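Local structure of amorpha-4,11-diene synthase (Artemisia annua, 4GAX) at residues E62-L67 and E97-H102; E69-D72 and K76-N79; Y111-S116 and S121-L126; A166-V171 and K211-K216; F229-D234 and T239-A244. The protein probably cyclises farnesyl diphosphate to a sesquiterpene in a metal-dependent reaction of the terpene synthase family. One frame throughout, in Å; residues are numbered along the deposited sequence.

Interaction 1 of 5, residues E62-L67 and E97-H102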
# COMPACT_ATOMS: atom_id res chain seq x y z
N GLU A 62 -5.63 -22.72 19.29
CA GLU A 62 -4.30 -22.96 19.85
C GLU A 62 -3.52 -21.64 19.84
O GLU A 62 -2.81 -21.33 20.80
CB GLU A 62 -3.53 -23.99 19.02
CG GLU A 62 -4.18 -25.35 18.92
CD GLU A 62 -3.32 -26.34 18.16
OE1 GLU A 62 -2.07 -26.31 18.33
OE2 GLU A 62 -3.87 -27.15 17.38
N VAL A 63 -3.65 -20.88 18.76
CA VAL A 63 -2.96 -19.59 18.66
C VAL A 63 -3.52 -18.55 19.65
O VAL A 63 -2.76 -17.77 20.23
CB VAL A 63 -3.00 -19.03 17.22
CG1 VAL A 63 -2.33 -17.65 17.14
CG2 VAL A 63 -2.31 -20.01 16.26
N ARG A 64 -4.83 -18.54 19.85
CA ARG A 64 -5.39 -17.64 20.85
C ARG A 64 -4.79 -17.95 22.21
O ARG A 64 -4.40 -17.04 22.94
CB ARG A 64 -6.91 -17.75 20.92
CG ARG A 64 -7.57 -17.17 19.72
CD ARG A 64 -9.06 -17.03 19.92
NE ARG A 64 -9.66 -16.50 18.71
CZ ARG A 64 -10.37 -17.22 17.85
NH1 ARG A 64 -10.60 -18.50 18.08
NH2 ARG A 64 -10.87 -16.64 16.76
N GLN A 65 -4.69 -19.24 22.53
CA GLN A 65 -4.14 -19.66 23.81
C GLN A 65 -2.67 -19.26 23.97
O GLN A 65 -2.24 -18.89 25.06
CB GLN A 65 -4.33 -21.17 23.99
CG GLN A 65 -3.63 -21.77 25.21
CD GLN A 65 -4.30 -21.38 26.53
OE1 GLN A 65 -5.33 -20.70 26.55
NE2 GLN A 65 -3.70 -21.81 27.63
N LEU A 66 -1.90 -19.35 22.89
CA LEU A 66 -0.50 -18.90 22.90
C LEU A 66 -0.39 -17.42 23.26
O LEU A 66 0.45 -17.03 24.07
CB LEU A 66 0.14 -19.12 21.54
CG LEU A 66 0.41 -20.56 21.11
CD1 LEU A 66 1.07 -20.58 19.74
CD2 LEU A 66 1.27 -21.28 22.14
N LEU A 67 -1.24 -16.61 22.64
CA LEU A 67 -1.22 -15.18 22.87
C LEU A 67 -1.63 -14.88 24.31
O LEU A 67 -1.03 -14.05 24.99
CB LEU A 67 -2.17 -14.47 21.89
CG LEU A 67 -1.69 -14.45 20.43
CD1 LEU A 67 -2.88 -14.08 19.52
CD2 LEU A 67 -0.58 -13.43 20.28
N GLU A 97 -7.36 -9.97 15.20
CA GLU A 97 -7.38 -8.52 15.26
C GLU A 97 -7.57 -8.04 16.69
O GLU A 97 -6.77 -7.24 17.20
CB GLU A 97 -8.52 -7.97 14.40
CG GLU A 97 -8.16 -6.73 13.62
CD GLU A 97 -7.09 -7.00 12.57
OE1 GLU A 97 -7.44 -7.56 11.50
OE2 GLU A 97 -5.91 -6.67 12.80
N GLN A 98 -8.62 -8.54 17.33
CA GLN A 98 -8.92 -8.11 18.69
C GLN A 98 -7.80 -8.52 19.63
O GLN A 98 -7.39 -7.74 20.50
CB GLN A 98 -10.27 -8.67 19.17
CG GLN A 98 -10.82 -7.98 20.43
CD GLN A 98 -10.17 -8.50 21.72
OE1 GLN A 98 -9.67 -9.63 21.75
NE2 GLN A 98 -10.18 -7.68 22.77
N GLU A 99 -7.30 -9.74 19.46
CA GLU A 99 -6.28 -10.27 20.38
C GLU A 99 -5.00 -9.45 20.28
O GLU A 99 -4.39 -9.12 21.30
CB GLU A 99 -6.00 -11.75 20.12
CG GLU A 99 -7.14 -12.68 20.49
CD GLU A 99 -8.20 -12.81 19.39
OE1 GLU A 99 -8.12 -12.10 18.37
OE2 GLU A 99 -9.11 -13.65 19.57
N ILE A 100 -4.60 -9.12 19.05
CA ILE A 100 -3.39 -8.34 18.82
C ILE A 100 -3.55 -6.88 19.26
O ILE A 100 -2.67 -6.34 19.93
CB ILE A 100 -2.97 -8.41 17.35
CG1 ILE A 100 -2.50 -9.83 17.00
CG2 ILE A 100 -1.86 -7.42 17.05
CD1 ILE A 100 -2.16 -9.98 15.53
N ASP A 101 -4.64 -6.24 18.86
CA ASP A 101 -4.88 -4.87 19.32
C ASP A 101 -4.89 -4.81 20.84
O ASP A 101 -4.26 -3.94 21.43
CB ASP A 101 -6.19 -4.31 18.75
CG ASP A 101 -6.13 -4.16 17.24
OD1 ASP A 101 -5.01 -4.22 16.67
OD2 ASP A 101 -7.20 -3.99 16.61
N HIS A 102 -5.57 -5.76 21.47
CA HIS A 102 -5.63 -5.77 22.93
C HIS A 102 -4.25 -6.00 23.57
O HIS A 102 -3.90 -5.37 24.57
CB HIS A 102 -6.64 -6.80 23.42
CG HIS A 102 -6.66 -6.95 24.91
ND1 HIS A 102 -5.98 -7.96 25.56
CD2 HIS A 102 -7.28 -6.23 25.87
CE1 HIS A 102 -6.19 -7.85 26.86
NE2 HIS A 102 -6.96 -6.81 27.08
O HOH W 1 -9.66 -14.32 16.91
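R64 and E99 join helix 52-71 to helix 97-111 in the all-helical N-terminal domain of a plant terpene synthase. The CA atoms of R64 and E99 lie 7.4 Å apart, and the side chains of R64, L67 and E99 meet between the helices. The tight part is apolar. L67 points at the second helix and sets its CD1 against E99 CB at 3.9 Å, one side chain lying square across the other. L67 is buried; L80 and L83 of helix 77-89 also touch it. V63, one turn back, faces I87 of that helix and L243 of helix 238-269. The loose side is polar. R64 runs out straight from CG to NE and brings its end to E99, whose chain bends at CG (chi2 84°) and so turns the carboxylate to the arginine. R64 NE donates to E99 OE2 at 3.0 Å in a salt bridge. The bond is bent, with an N-H...O angle of 139°. OE2 lies close to the guanidinium plane, at its edge, but is itself approached from above the carboxylate plane. The pair is therefore neither coplanar nor two-pronged. Both residues remain partly exposed, and a water also links the two groups. It accepts from R64 NH2 at 2.6 Å and donates to E99 OE2 at 2.8 Å. E99 OE2 thus receives two hydrogens, one from R64 NE and one from the water.

Interaction 2 of 5, residues E69-D72 and K76-N79; sequences EALD and KHAN
H77 reaches back over a short turn to L71 and ties together a helical hairpin, the link between helix 52-71 and helix 77-89. In the first shell, H77 NE2 donates to L71 O at 2.9 Å with an N-H...O angle of 155°. The oxygen lies in the plane of the imidazole, whereas the donor is tilted from the carbonyl plane. A70 O meets the same ring edge at CD2, 3.4 Å away. K76 CB, next to H77 in the chain, also rests against A70 O at 3.7 Å. In the next shell, L80 supports A70 and L71, while I107 and W115 lie against H77. The imidazole is positioned by its torsion, with CG beside the backbone N (chi1 -73°), and by its second nitrogen, as H77 ND1 is hydrogen-bonded to Y111 OH. A leucine in place of H77 would probably leave L71 O without its side-chain donor and Y111 OH without its mate. The K76 chain bends at chi3 and passes CE near E69 O. Its NZ stays 4.9 Å from E69 OE1, too far for a salt bridge, and E69 OE2 is instead bonded to Q65 NE2.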
# COMPACT_ATOMS: atom_id res chain seq x y z
N GLU A 69 -1.46 -16.88 27.00
CA GLU A 69 -0.47 -17.36 27.95
C GLU A 69 0.71 -16.40 28.08
O GLU A 69 1.22 -16.15 29.18
CB GLU A 69 0.03 -18.75 27.55
CG GLU A 69 -1.01 -19.85 27.76
CD GLU A 69 -0.57 -21.18 27.18
OE1 GLU A 69 0.45 -21.22 26.46
OE2 GLU A 69 -1.26 -22.19 27.45
N ALA A 70 1.15 -15.87 26.94
CA ALA A 70 2.27 -14.92 26.91
C ALA A 70 1.88 -13.56 27.49
O ALA A 70 2.66 -12.93 28.22
CB ALA A 70 2.76 -14.76 25.48
N LEU A 71 0.67 -13.10 27.18
CA LEU A 71 0.18 -11.85 27.71
C LEU A 71 0.01 -11.90 29.22
O LEU A 71 0.32 -10.93 29.93
CB LEU A 71 -1.16 -11.48 27.05
CG LEU A 71 -1.73 -10.12 27.45
CD1 LEU A 71 -0.70 -9.03 27.22
CD2 LEU A 71 -2.99 -9.82 26.66
N ASP A 72 -0.48 -13.02 29.74
CA ASP A 72 -0.74 -13.13 31.18
C ASP A 72 0.51 -13.11 32.06
O ASP A 72 0.42 -12.95 33.28
CB ASP A 72 -1.57 -14.38 31.50
CG ASP A 72 -3.01 -14.28 31.03
OD1 ASP A 72 -3.48 -13.16 30.69
OD2 ASP A 72 -3.70 -15.33 31.00
N LYS A 76 7.01 -13.11 30.03
CA LYS A 76 6.86 -13.59 28.65
C LYS A 76 6.45 -12.50 27.66
O LYS A 76 6.13 -12.79 26.50
CB LYS A 76 5.88 -14.77 28.60
CG LYS A 76 6.47 -16.08 29.17
CD LYS A 76 5.85 -17.32 28.51
CE LYS A 76 4.63 -17.85 29.28
NZ LYS A 76 4.22 -19.24 28.87
N HIS A 77 6.48 -11.24 28.09
CA HIS A 77 6.04 -10.18 27.17
C HIS A 77 6.92 -10.01 25.94
O HIS A 77 6.41 -9.71 24.86
CB HIS A 77 5.82 -8.86 27.90
CG HIS A 77 4.59 -8.85 28.75
ND1 HIS A 77 4.28 -7.81 29.59
CD2 HIS A 77 3.59 -9.76 28.88
CE1 HIS A 77 3.13 -8.07 30.20
NE2 HIS A 77 2.70 -9.24 29.79
N ALA A 78 8.23 -10.21 26.08
CA ALA A 78 9.10 -10.16 24.92
C ALA A 78 8.72 -11.27 23.95
O ALA A 78 8.70 -11.07 22.73
CB ALA A 78 10.57 -10.29 25.36
N ASN A 79 8.42 -12.45 24.48
CA ASN A 79 7.99 -13.56 23.63
C ASN A 79 6.64 -13.27 22.99
O ASN A 79 6.36 -13.74 21.89
CB ASN A 79 7.93 -14.87 24.42
CG ASN A 79 9.32 -15.40 24.80
OD1 ASN A 79 10.33 -14.75 24.55
ND2 ASN A 79 9.35 -16.58 25.40

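Interaction 3 of 5, residues Y111-S116 and S121-L126; sequences YGDNWS and SLWFRL
W115 and W123 make an offset stack. Their five-membered rings have centroids 4.2 Å apart and planes only 10° from parallel, and the two indoles run in opposite senses. Each indole therefore also covers the other's CB, giving two CH-pi contacts. W115 CB sits 3.4 Å from the centroid of the W123 six-membered ring, close to its normal. W123 CB stands 3.8 Å from the centroid of the W115 five-membered ring, almost exactly on the normal. Both CB atoms point at the other segment, and with CG anti to the backbone N (chi1 -176° in W115, 163° in W123) the two indoles lie face over face.

The loop between helix 97-111 and helix 120-129 starts with a type II' beta turn from Y111 to N114, closed by N114 N to Y111 O at 2.8 Å. G112 holds the second position with positive phi. This loop joins two consecutive helices of the all-helical N-terminal domain. L81 and I107 touch both tryptophans.

Polar atoms of the turn meet the W123 edge. G112 O lies 3.3 Å from W123 CZ2. A water in the W123 plane accepts from W123 NE1 at 3.1 Å and donates to G112 O at 2.7 Å, bridging turn and helix. W115 NE1 bonds instead to A118 O. Away from the rings, D113 OD1 accepts from T135 N.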
# COMPACT_ATOMS: atom_id res chain seq x y z
N TYR A 111 4.21 -0.60 29.91
CA TYR A 111 5.59 -0.14 29.90
C TYR A 111 5.71 1.30 29.41
O TYR A 111 6.76 1.92 29.56
CB TYR A 111 6.45 -1.09 29.05
CG TYR A 111 6.38 -2.53 29.51
CD1 TYR A 111 7.19 -2.98 30.55
CD2 TYR A 111 5.50 -3.43 28.93
CE1 TYR A 111 7.13 -4.30 30.99
CE2 TYR A 111 5.43 -4.75 29.36
CZ TYR A 111 6.24 -5.18 30.39
OH TYR A 111 6.18 -6.49 30.83
N GLY A 112 4.61 1.82 28.85
CA GLY A 112 4.64 3.12 28.22
C GLY A 112 5.82 3.26 27.27
O GLY A 112 6.11 2.38 26.46
N ASP A 113 6.54 4.37 27.39
CA ASP A 113 7.72 4.62 26.56
C ASP A 113 8.97 3.97 27.15
O ASP A 113 10.07 4.14 26.61
CB ASP A 113 7.92 6.13 26.43
CG ASP A 113 8.79 6.50 25.25
OD1 ASP A 113 8.63 5.92 24.15
OD2 ASP A 113 9.63 7.40 25.44
N ASN A 114 8.82 3.21 28.23
CA ASN A 114 10.00 2.76 28.99
C ASN A 114 10.32 1.27 28.91
O ASN A 114 10.85 0.69 29.86
CB ASN A 114 9.87 3.16 30.46
CG ASN A 114 9.68 4.64 30.65
OD1 ASN A 114 10.54 5.45 30.26
ND2 ASN A 114 8.55 5.02 31.25
N TRP A 115 10.00 0.64 27.78
CA TRP A 115 10.44 -0.73 27.53
C TRP A 115 11.95 -0.83 27.64
O TRP A 115 12.68 -0.00 27.09
CB TRP A 115 10.06 -1.15 26.11
CG TRP A 115 10.39 -2.59 25.79
CD1 TRP A 115 11.57 -3.07 25.28
CD2 TRP A 115 9.52 -3.72 25.95
NE1 TRP A 115 11.48 -4.43 25.11
CE2 TRP A 115 10.23 -4.86 25.51
CE3 TRP A 115 8.21 -3.89 26.42
CZ2 TRP A 115 9.69 -6.14 25.53
CZ3 TRP A 115 7.66 -5.15 26.44
CH2 TRP A 115 8.41 -6.27 26.00
N SER A 116 12.41 -1.86 28.34
CA SER A 116 13.84 -2.12 28.42
C SER A 116 14.08 -3.61 28.57
O SER A 116 14.58 -4.06 29.60
CB SER A 116 14.46 -1.39 29.62
OG SER A 116 13.96 -1.91 30.84
N SER A 121 14.23 -3.43 19.88
CA SER A 121 14.03 -2.96 18.51
C SER A 121 12.67 -3.41 17.95
O SER A 121 12.00 -2.67 17.20
CB SER A 121 15.15 -3.48 17.61
OG SER A 121 16.40 -2.92 17.99
N LEU A 122 12.27 -4.62 18.30
CA LEU A 122 10.99 -5.15 17.83
C LEU A 122 9.85 -4.41 18.52
O LEU A 122 8.85 -4.05 17.89
CB LEU A 122 10.89 -6.66 18.12
CG LEU A 122 9.54 -7.30 17.79
CD1 LEU A 122 9.24 -7.11 16.30
CD2 LEU A 122 9.51 -8.76 18.18
N TRP A 123 10.01 -4.14 19.81
CA TRP A 123 8.98 -3.41 20.54
C TRP A 123 8.74 -2.06 19.87
O TRP A 123 7.59 -1.68 19.64
CB TRP A 123 9.40 -3.21 22.00
CG TRP A 123 8.61 -2.15 22.72
CD1 TRP A 123 7.40 -2.30 23.32
CD2 TRP A 123 9.00 -0.78 22.93
NE1 TRP A 123 7.00 -1.10 23.89
CE2 TRP A 123 7.97 -0.15 23.66
CE3 TRP A 123 10.13 -0.02 22.57
CZ2 TRP A 123 8.02 1.19 24.04
CZ3 TRP A 123 10.18 1.32 22.94
CH2 TRP A 123 9.14 1.91 23.68
N PHE A 124 9.82 -1.37 19.53
CA PHE A 124 9.74 -0.03 18.97
C PHE A 124 8.93 -0.05 17.68
O PHE A 124 8.03 0.76 17.48
CB PHE A 124 11.16 0.51 18.74
CG PHE A 124 11.21 1.82 18.01
CD1 PHE A 124 11.08 3.01 18.69
CD2 PHE A 124 11.44 1.85 16.64
CE1 PHE A 124 11.15 4.24 18.02
CE2 PHE A 124 11.53 3.05 15.96
CZ PHE A 124 11.38 4.26 16.65
N ARG A 125 9.28 -0.98 16.79
CA ARG A 125 8.64 -1.04 15.49
C ARG A 125 7.16 -1.46 15.58
O ARG A 125 6.31 -0.87 14.91
CB ARG A 125 9.41 -1.99 14.56
CG ARG A 125 8.77 -2.14 13.20
CD ARG A 125 9.63 -2.96 12.25
NE ARG A 125 9.75 -4.37 12.67
CZ ARG A 125 8.76 -5.26 12.58
NH1 ARG A 125 7.58 -4.90 12.08
NH2 ARG A 125 8.96 -6.51 12.98
N LEU A 126 6.86 -2.47 16.39
CA LEU A 126 5.47 -2.91 16.56
C LEU A 126 4.61 -1.84 17.21
O LEU A 126 3.42 -1.68 16.85
CB LEU A 126 5.38 -4.20 17.38
CG LEU A 126 6.01 -5.48 16.87
CD1 LEU A 126 5.61 -6.66 17.80
CD2 LEU A 126 5.61 -5.77 15.42
O HOH W 2 4.94 0.01 25.87

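Interaction 4 of 5, residues A166-V171 and K211-K216; sequences ATSMRV and KKPLWK
M169 lays the end of its side chain over one face of the W215 indole. Its CB does not touch the ring. CG packs on CG of R125 in helix 120-129. The chain then bends at both chi2 and chi3 (each -67°), which carries the last two atoms over the ring. SD stands 3.5 Å from the centroid of the five-membered ring, 20° off its normal, and its closest atom is W215 CG at 3.4 Å. CE continues across to the six-membered ring, 3.8 Å from that centroid. This is a Met-aromatic contact with a CH-pi contact at its tip.

M169 sits in a type I beta turn, T167 to R170, where helix 157-167 of the N-terminal domain gives way to loop. W215 lies in the loop before helix 219-232. Helices 489-513 and 519-535 adjoin the site, consistent with a junction between the N-terminal domain and the C-terminal helices. S168 O approaches W215 CD1 obliquely at 3.2 Å. N508 ties the two loops together: its ND2 bonds to S168 O and its OD1 to W215 NE1. H530 meets the indole edge-to-face. A water accepts from W215 N at 3.0 Å and, more weakly, from S168 OG.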
# COMPACT_ATOMS: atom_id res chain seq x y z
N ALA A 166 13.56 -1.61 12.51
CA ALA A 166 13.07 -0.47 13.30
C ALA A 166 13.38 0.90 12.66
O ALA A 166 12.58 1.85 12.76
CB ALA A 166 13.62 -0.53 14.71
N THR A 167 14.54 0.99 12.00
CA THR A 167 14.97 2.27 11.41
C THR A 167 13.98 2.75 10.35
O THR A 167 13.85 3.94 10.12
CB THR A 167 16.38 2.21 10.76
OG1 THR A 167 16.34 1.37 9.59
CG2 THR A 167 17.41 1.65 11.76
N SER A 168 13.28 1.82 9.71
CA SER A 168 12.29 2.19 8.69
C SER A 168 11.12 3.00 9.23
O SER A 168 10.41 3.64 8.44
CB SER A 168 11.72 0.96 8.00
OG SER A 168 12.77 0.28 7.37
N MET A 169 10.90 2.97 10.55
CA MET A 169 9.79 3.69 11.16
C MET A 169 10.20 5.07 11.63
O MET A 169 9.43 5.73 12.33
CB MET A 169 9.24 2.94 12.40
CG MET A 169 9.09 1.45 12.21
SD MET A 169 7.83 1.03 11.02
CE MET A 169 6.35 1.58 11.84
N ARG A 170 11.40 5.50 11.29
CA ARG A 170 11.91 6.75 11.84
C ARG A 170 11.23 7.95 11.21
O ARG A 170 10.77 7.89 10.06
CB ARG A 170 13.42 6.86 11.67
CG ARG A 170 13.87 7.15 10.26
CD ARG A 170 15.39 6.85 10.12
NE ARG A 170 15.90 7.08 8.77
CZ ARG A 170 15.72 6.26 7.74
NH1 ARG A 170 15.01 5.15 7.88
NH2 ARG A 170 16.23 6.57 6.55
N VAL A 171 11.17 9.04 11.98
CA VAL A 171 10.68 10.33 11.47
C VAL A 171 11.88 11.28 11.31
O VAL A 171 13.02 10.89 11.64
CB VAL A 171 9.58 10.89 12.42
CG1 VAL A 171 8.52 9.79 12.69
CG2 VAL A 171 10.19 11.39 13.74
N LYS A 211 17.18 -5.08 0.51
CA LYS A 211 16.56 -4.60 -0.74
C LYS A 211 15.33 -3.73 -0.46
O LYS A 211 15.13 -2.70 -1.11
CB LYS A 211 16.18 -5.79 -1.63
CG LYS A 211 15.94 -5.44 -3.10
CD LYS A 211 16.50 -6.53 -4.04
CE LYS A 211 18.04 -6.54 -4.07
NZ LYS A 211 18.66 -7.71 -3.37
N LYS A 212 14.51 -4.13 0.51
CA LYS A 212 13.34 -3.33 0.90
C LYS A 212 12.96 -3.67 2.32
O LYS A 212 12.71 -4.85 2.65
CB LYS A 212 12.15 -3.59 -0.04
CG LYS A 212 10.89 -2.79 0.35
CD LYS A 212 9.70 -3.08 -0.57
CE LYS A 212 9.91 -2.52 -1.97
NZ LYS A 212 8.59 -2.41 -2.70
N PRO A 213 12.93 -2.66 3.20
CA PRO A 213 12.60 -3.01 4.58
C PRO A 213 11.14 -3.43 4.74
O PRO A 213 10.29 -3.07 3.91
CB PRO A 213 12.91 -1.74 5.34
CG PRO A 213 12.81 -0.64 4.32
CD PRO A 213 13.25 -1.23 3.03
N LEU A 214 10.88 -4.18 5.81
CA LEU A 214 9.58 -4.75 6.10
C LEU A 214 8.43 -3.72 6.06
O LEU A 214 7.35 -3.97 5.50
CB LEU A 214 9.65 -5.39 7.49
CG LEU A 214 8.40 -6.03 8.07
CD1 LEU A 214 7.92 -7.12 7.13
CD2 LEU A 214 8.71 -6.60 9.45
N TRP A 215 8.68 -2.56 6.66
CA TRP A 215 7.67 -1.50 6.75
C TRP A 215 7.21 -1.03 5.38
O TRP A 215 6.03 -0.70 5.19
CB TRP A 215 8.22 -0.34 7.57
CG TRP A 215 7.33 0.89 7.70
CD1 TRP A 215 7.69 2.18 7.46
CD2 TRP A 215 5.95 0.94 8.12
NE1 TRP A 215 6.64 3.03 7.70
CE2 TRP A 215 5.55 2.30 8.10
CE3 TRP A 215 5.01 -0.03 8.49
CZ2 TRP A 215 4.26 2.72 8.45
CZ3 TRP A 215 3.72 0.39 8.84
CH2 TRP A 215 3.36 1.75 8.82
N LYS A 216 8.13 -1.00 4.42
CA LYS A 216 7.81 -0.54 3.08
C LYS A 216 7.16 -1.60 2.18
O LYS A 216 6.51 -1.26 1.19
CB LYS A 216 9.06 0.06 2.40
CG LYS A 216 9.35 1.50 2.87
CD LYS A 216 10.71 2.03 2.44
CE LYS A 216 10.84 2.11 0.93
NZ LYS A 216 9.56 2.58 0.35
O HOH W 3 11.02 -2.24 8.43

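Interaction 5 of 5, residues F229-D234 and T239-A244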
# COMPACT_ATOMS: atom_id res chain seq x y z
N PHE A 229 10.37 -18.78 4.51
CA PHE A 229 11.50 -18.57 5.40
C PHE A 229 11.15 -19.10 6.80
O PHE A 229 11.96 -19.79 7.43
CB PHE A 229 11.95 -17.11 5.46
CG PHE A 229 12.96 -16.84 6.55
CD1 PHE A 229 14.29 -17.14 6.36
CD2 PHE A 229 12.57 -16.31 7.77
CE1 PHE A 229 15.23 -16.92 7.36
CE2 PHE A 229 13.49 -16.08 8.78
CZ PHE A 229 14.83 -16.39 8.56
N TYR A 230 9.95 -18.78 7.27
CA TYR A 230 9.57 -19.18 8.63
C TYR A 230 9.51 -20.71 8.72
O TYR A 230 9.99 -21.31 9.68
CB TYR A 230 8.21 -18.56 9.02
CG TYR A 230 7.82 -18.82 10.47
CD1 TYR A 230 8.38 -18.09 11.51
CD2 TYR A 230 6.88 -19.81 10.78
CE1 TYR A 230 8.01 -18.33 12.85
CE2 TYR A 230 6.52 -20.05 12.10
CZ TYR A 230 7.07 -19.31 13.13
OH TYR A 230 6.71 -19.57 14.43
N GLU A 231 8.94 -21.33 7.69
CA GLU A 231 8.71 -22.77 7.70
C GLU A 231 10.02 -23.53 7.81
O GLU A 231 10.06 -24.62 8.37
CB GLU A 231 7.93 -23.20 6.45
CG GLU A 231 7.66 -24.70 6.39
CD GLU A 231 6.74 -25.10 5.25
OE1 GLU A 231 6.71 -24.40 4.21
OE2 GLU A 231 6.04 -26.12 5.40
N GLN A 232 11.10 -22.93 7.30
CA GLN A 232 12.39 -23.60 7.30
C GLN A 232 13.27 -23.25 8.51
O GLN A 232 14.37 -23.79 8.67
CB GLN A 232 13.13 -23.33 5.97
CG GLN A 232 13.55 -21.88 5.74
CD GLN A 232 14.85 -21.52 6.45
OE1 GLN A 232 15.87 -22.20 6.31
NE2 GLN A 232 14.81 -20.44 7.23
N GLN A 233 12.80 -22.34 9.35
CA GLN A 233 13.53 -22.01 10.57
C GLN A 233 13.42 -23.13 11.60
O GLN A 233 12.32 -23.62 11.87
CB GLN A 233 12.99 -20.73 11.19
CG GLN A 233 13.56 -19.47 10.63
CD GLN A 233 13.30 -18.31 11.56
OE1 GLN A 233 12.16 -18.07 11.96
NE2 GLN A 233 14.37 -17.62 11.97
N ASP A 234 14.56 -23.52 12.17
CA ASP A 234 14.63 -24.65 13.10
C ASP A 234 13.59 -24.62 14.23
O ASP A 234 12.92 -25.63 14.51
CB ASP A 234 16.05 -24.78 13.67
CG ASP A 234 16.07 -24.92 15.20
OD1 ASP A 234 16.31 -23.90 15.89
OD2 ASP A 234 15.87 -26.05 15.70
N THR A 239 2.30 -25.01 14.60
CA THR A 239 0.90 -24.63 14.51
C THR A 239 0.71 -23.36 13.69
O THR A 239 -0.17 -23.30 12.84
CB THR A 239 0.27 -24.43 15.89
OG1 THR A 239 0.05 -25.72 16.47
CG2 THR A 239 -1.06 -23.69 15.78
N LEU A 240 1.53 -22.34 13.94
CA LEU A 240 1.41 -21.09 13.20
C LEU A 240 1.63 -21.29 11.70
O LEU A 240 0.90 -20.73 10.88
CB LEU A 240 2.41 -20.04 13.69
CG LEU A 240 2.17 -19.23 14.96
CD1 LEU A 240 3.32 -18.23 15.11
CD2 LEU A 240 0.83 -18.51 14.91
N ILE A 241 2.65 -22.06 11.34
CA ILE A 241 2.96 -22.22 9.92
C ILE A 241 1.87 -23.02 9.22
O ILE A 241 1.52 -22.71 8.07
CB ILE A 241 4.37 -22.83 9.66
CG1 ILE A 241 4.73 -22.68 8.17
CG2 ILE A 241 4.43 -24.29 10.06
CD1 ILE A 241 4.71 -21.23 7.68
N LYS A 242 1.32 -24.01 9.91
CA LYS A 242 0.24 -24.80 9.30
C LYS A 242 -0.97 -23.91 9.01
O LYS A 242 -1.55 -23.94 7.92
CB LYS A 242 -0.17 -25.95 10.22
CG LYS A 242 -1.15 -26.91 9.57
CD LYS A 242 -1.63 -27.95 10.56
CE LYS A 242 -2.32 -29.11 9.84
NZ LYS A 242 -3.02 -30.00 10.81
N LEU A 243 -1.33 -23.10 10.00
CA LEU A 243 -2.44 -22.17 9.86
C LEU A 243 -2.17 -21.11 8.80
O LEU A 243 -3.06 -20.79 7.99
CB LEU A 243 -2.68 -21.47 11.21
CG LEU A 243 -3.76 -20.39 11.23
CD1 LEU A 243 -5.10 -20.95 10.77
CD2 LEU A 243 -3.87 -19.81 12.62
N ALA A 244 -0.96 -20.56 8.80
CA ALA A 244 -0.63 -19.50 7.85
C ALA A 244 -0.76 -19.96 6.40
O ALA A 244 -1.17 -19.19 5.52
CB ALA A 244 0.78 -18.94 8.11
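F229 O, just before the Y230 that packs against L240 and I241, is gripped by two donors of one residue. Q232 N reaches it at 3.3 Å, and Q232 NE2 folds back to it at 2.9 Å, in the carbonyl plane and on a lone pair. Both bonds lie near the C-terminal end of helix 219-232. The contact with helix 238-269 itself is apolar. The CB of Y230 points at the second helix, with CG anti to the backbone N (chi1 -174°). The ring edge at CD2 meets I241 CD1 at 4.0 Å, near the ring plane. At the far end, Y230 OH lies 3.7 Å from L240 CD1 and also takes a hydrogen bond from the backbone N of N237, in the link between the helices. I241 sends CG1 to E231 CB at 3.7 Å, its chain running crosswise to the glutamate. E231 contributes only its aliphatic stem here; its carboxylate runs on to a salt bridge with K245. At I241, an alanine would probably open a gap beside E231 CB and the CD2 edge of Y230. L240 also packs on L83 and I87 of helix 77-89, and Y230 on E86. The arrangement is that of a helical hairpin: two consecutive helices run roughly antiparallel, joined by a short link and closed by side chains from both.

Interaction 5 is a buried contact, while interactions 1 to 4 are partly buried. Interaction 4 lies closest to the centre of the chain and interaction 2 farthest from it. Interactions 1 and 2 share helix 52-71, and interaction 2 is nested inside the loop closed by interaction 1. Interaction 3 touches interaction 2 on one side and, through R125 and F124, interaction 4 on the other. Interaction 5 meets interaction 1 through E62-T239 and the packing of V63. The chemistry varies with place. Interaction 1 has a partly exposed salt bridge with water, and interaction 2 a ring-to-carbonyl bond across a turn. Interactions 3 and 4 bury tryptophans under a ring or a sulfur, and interaction 5 is mostly apolar.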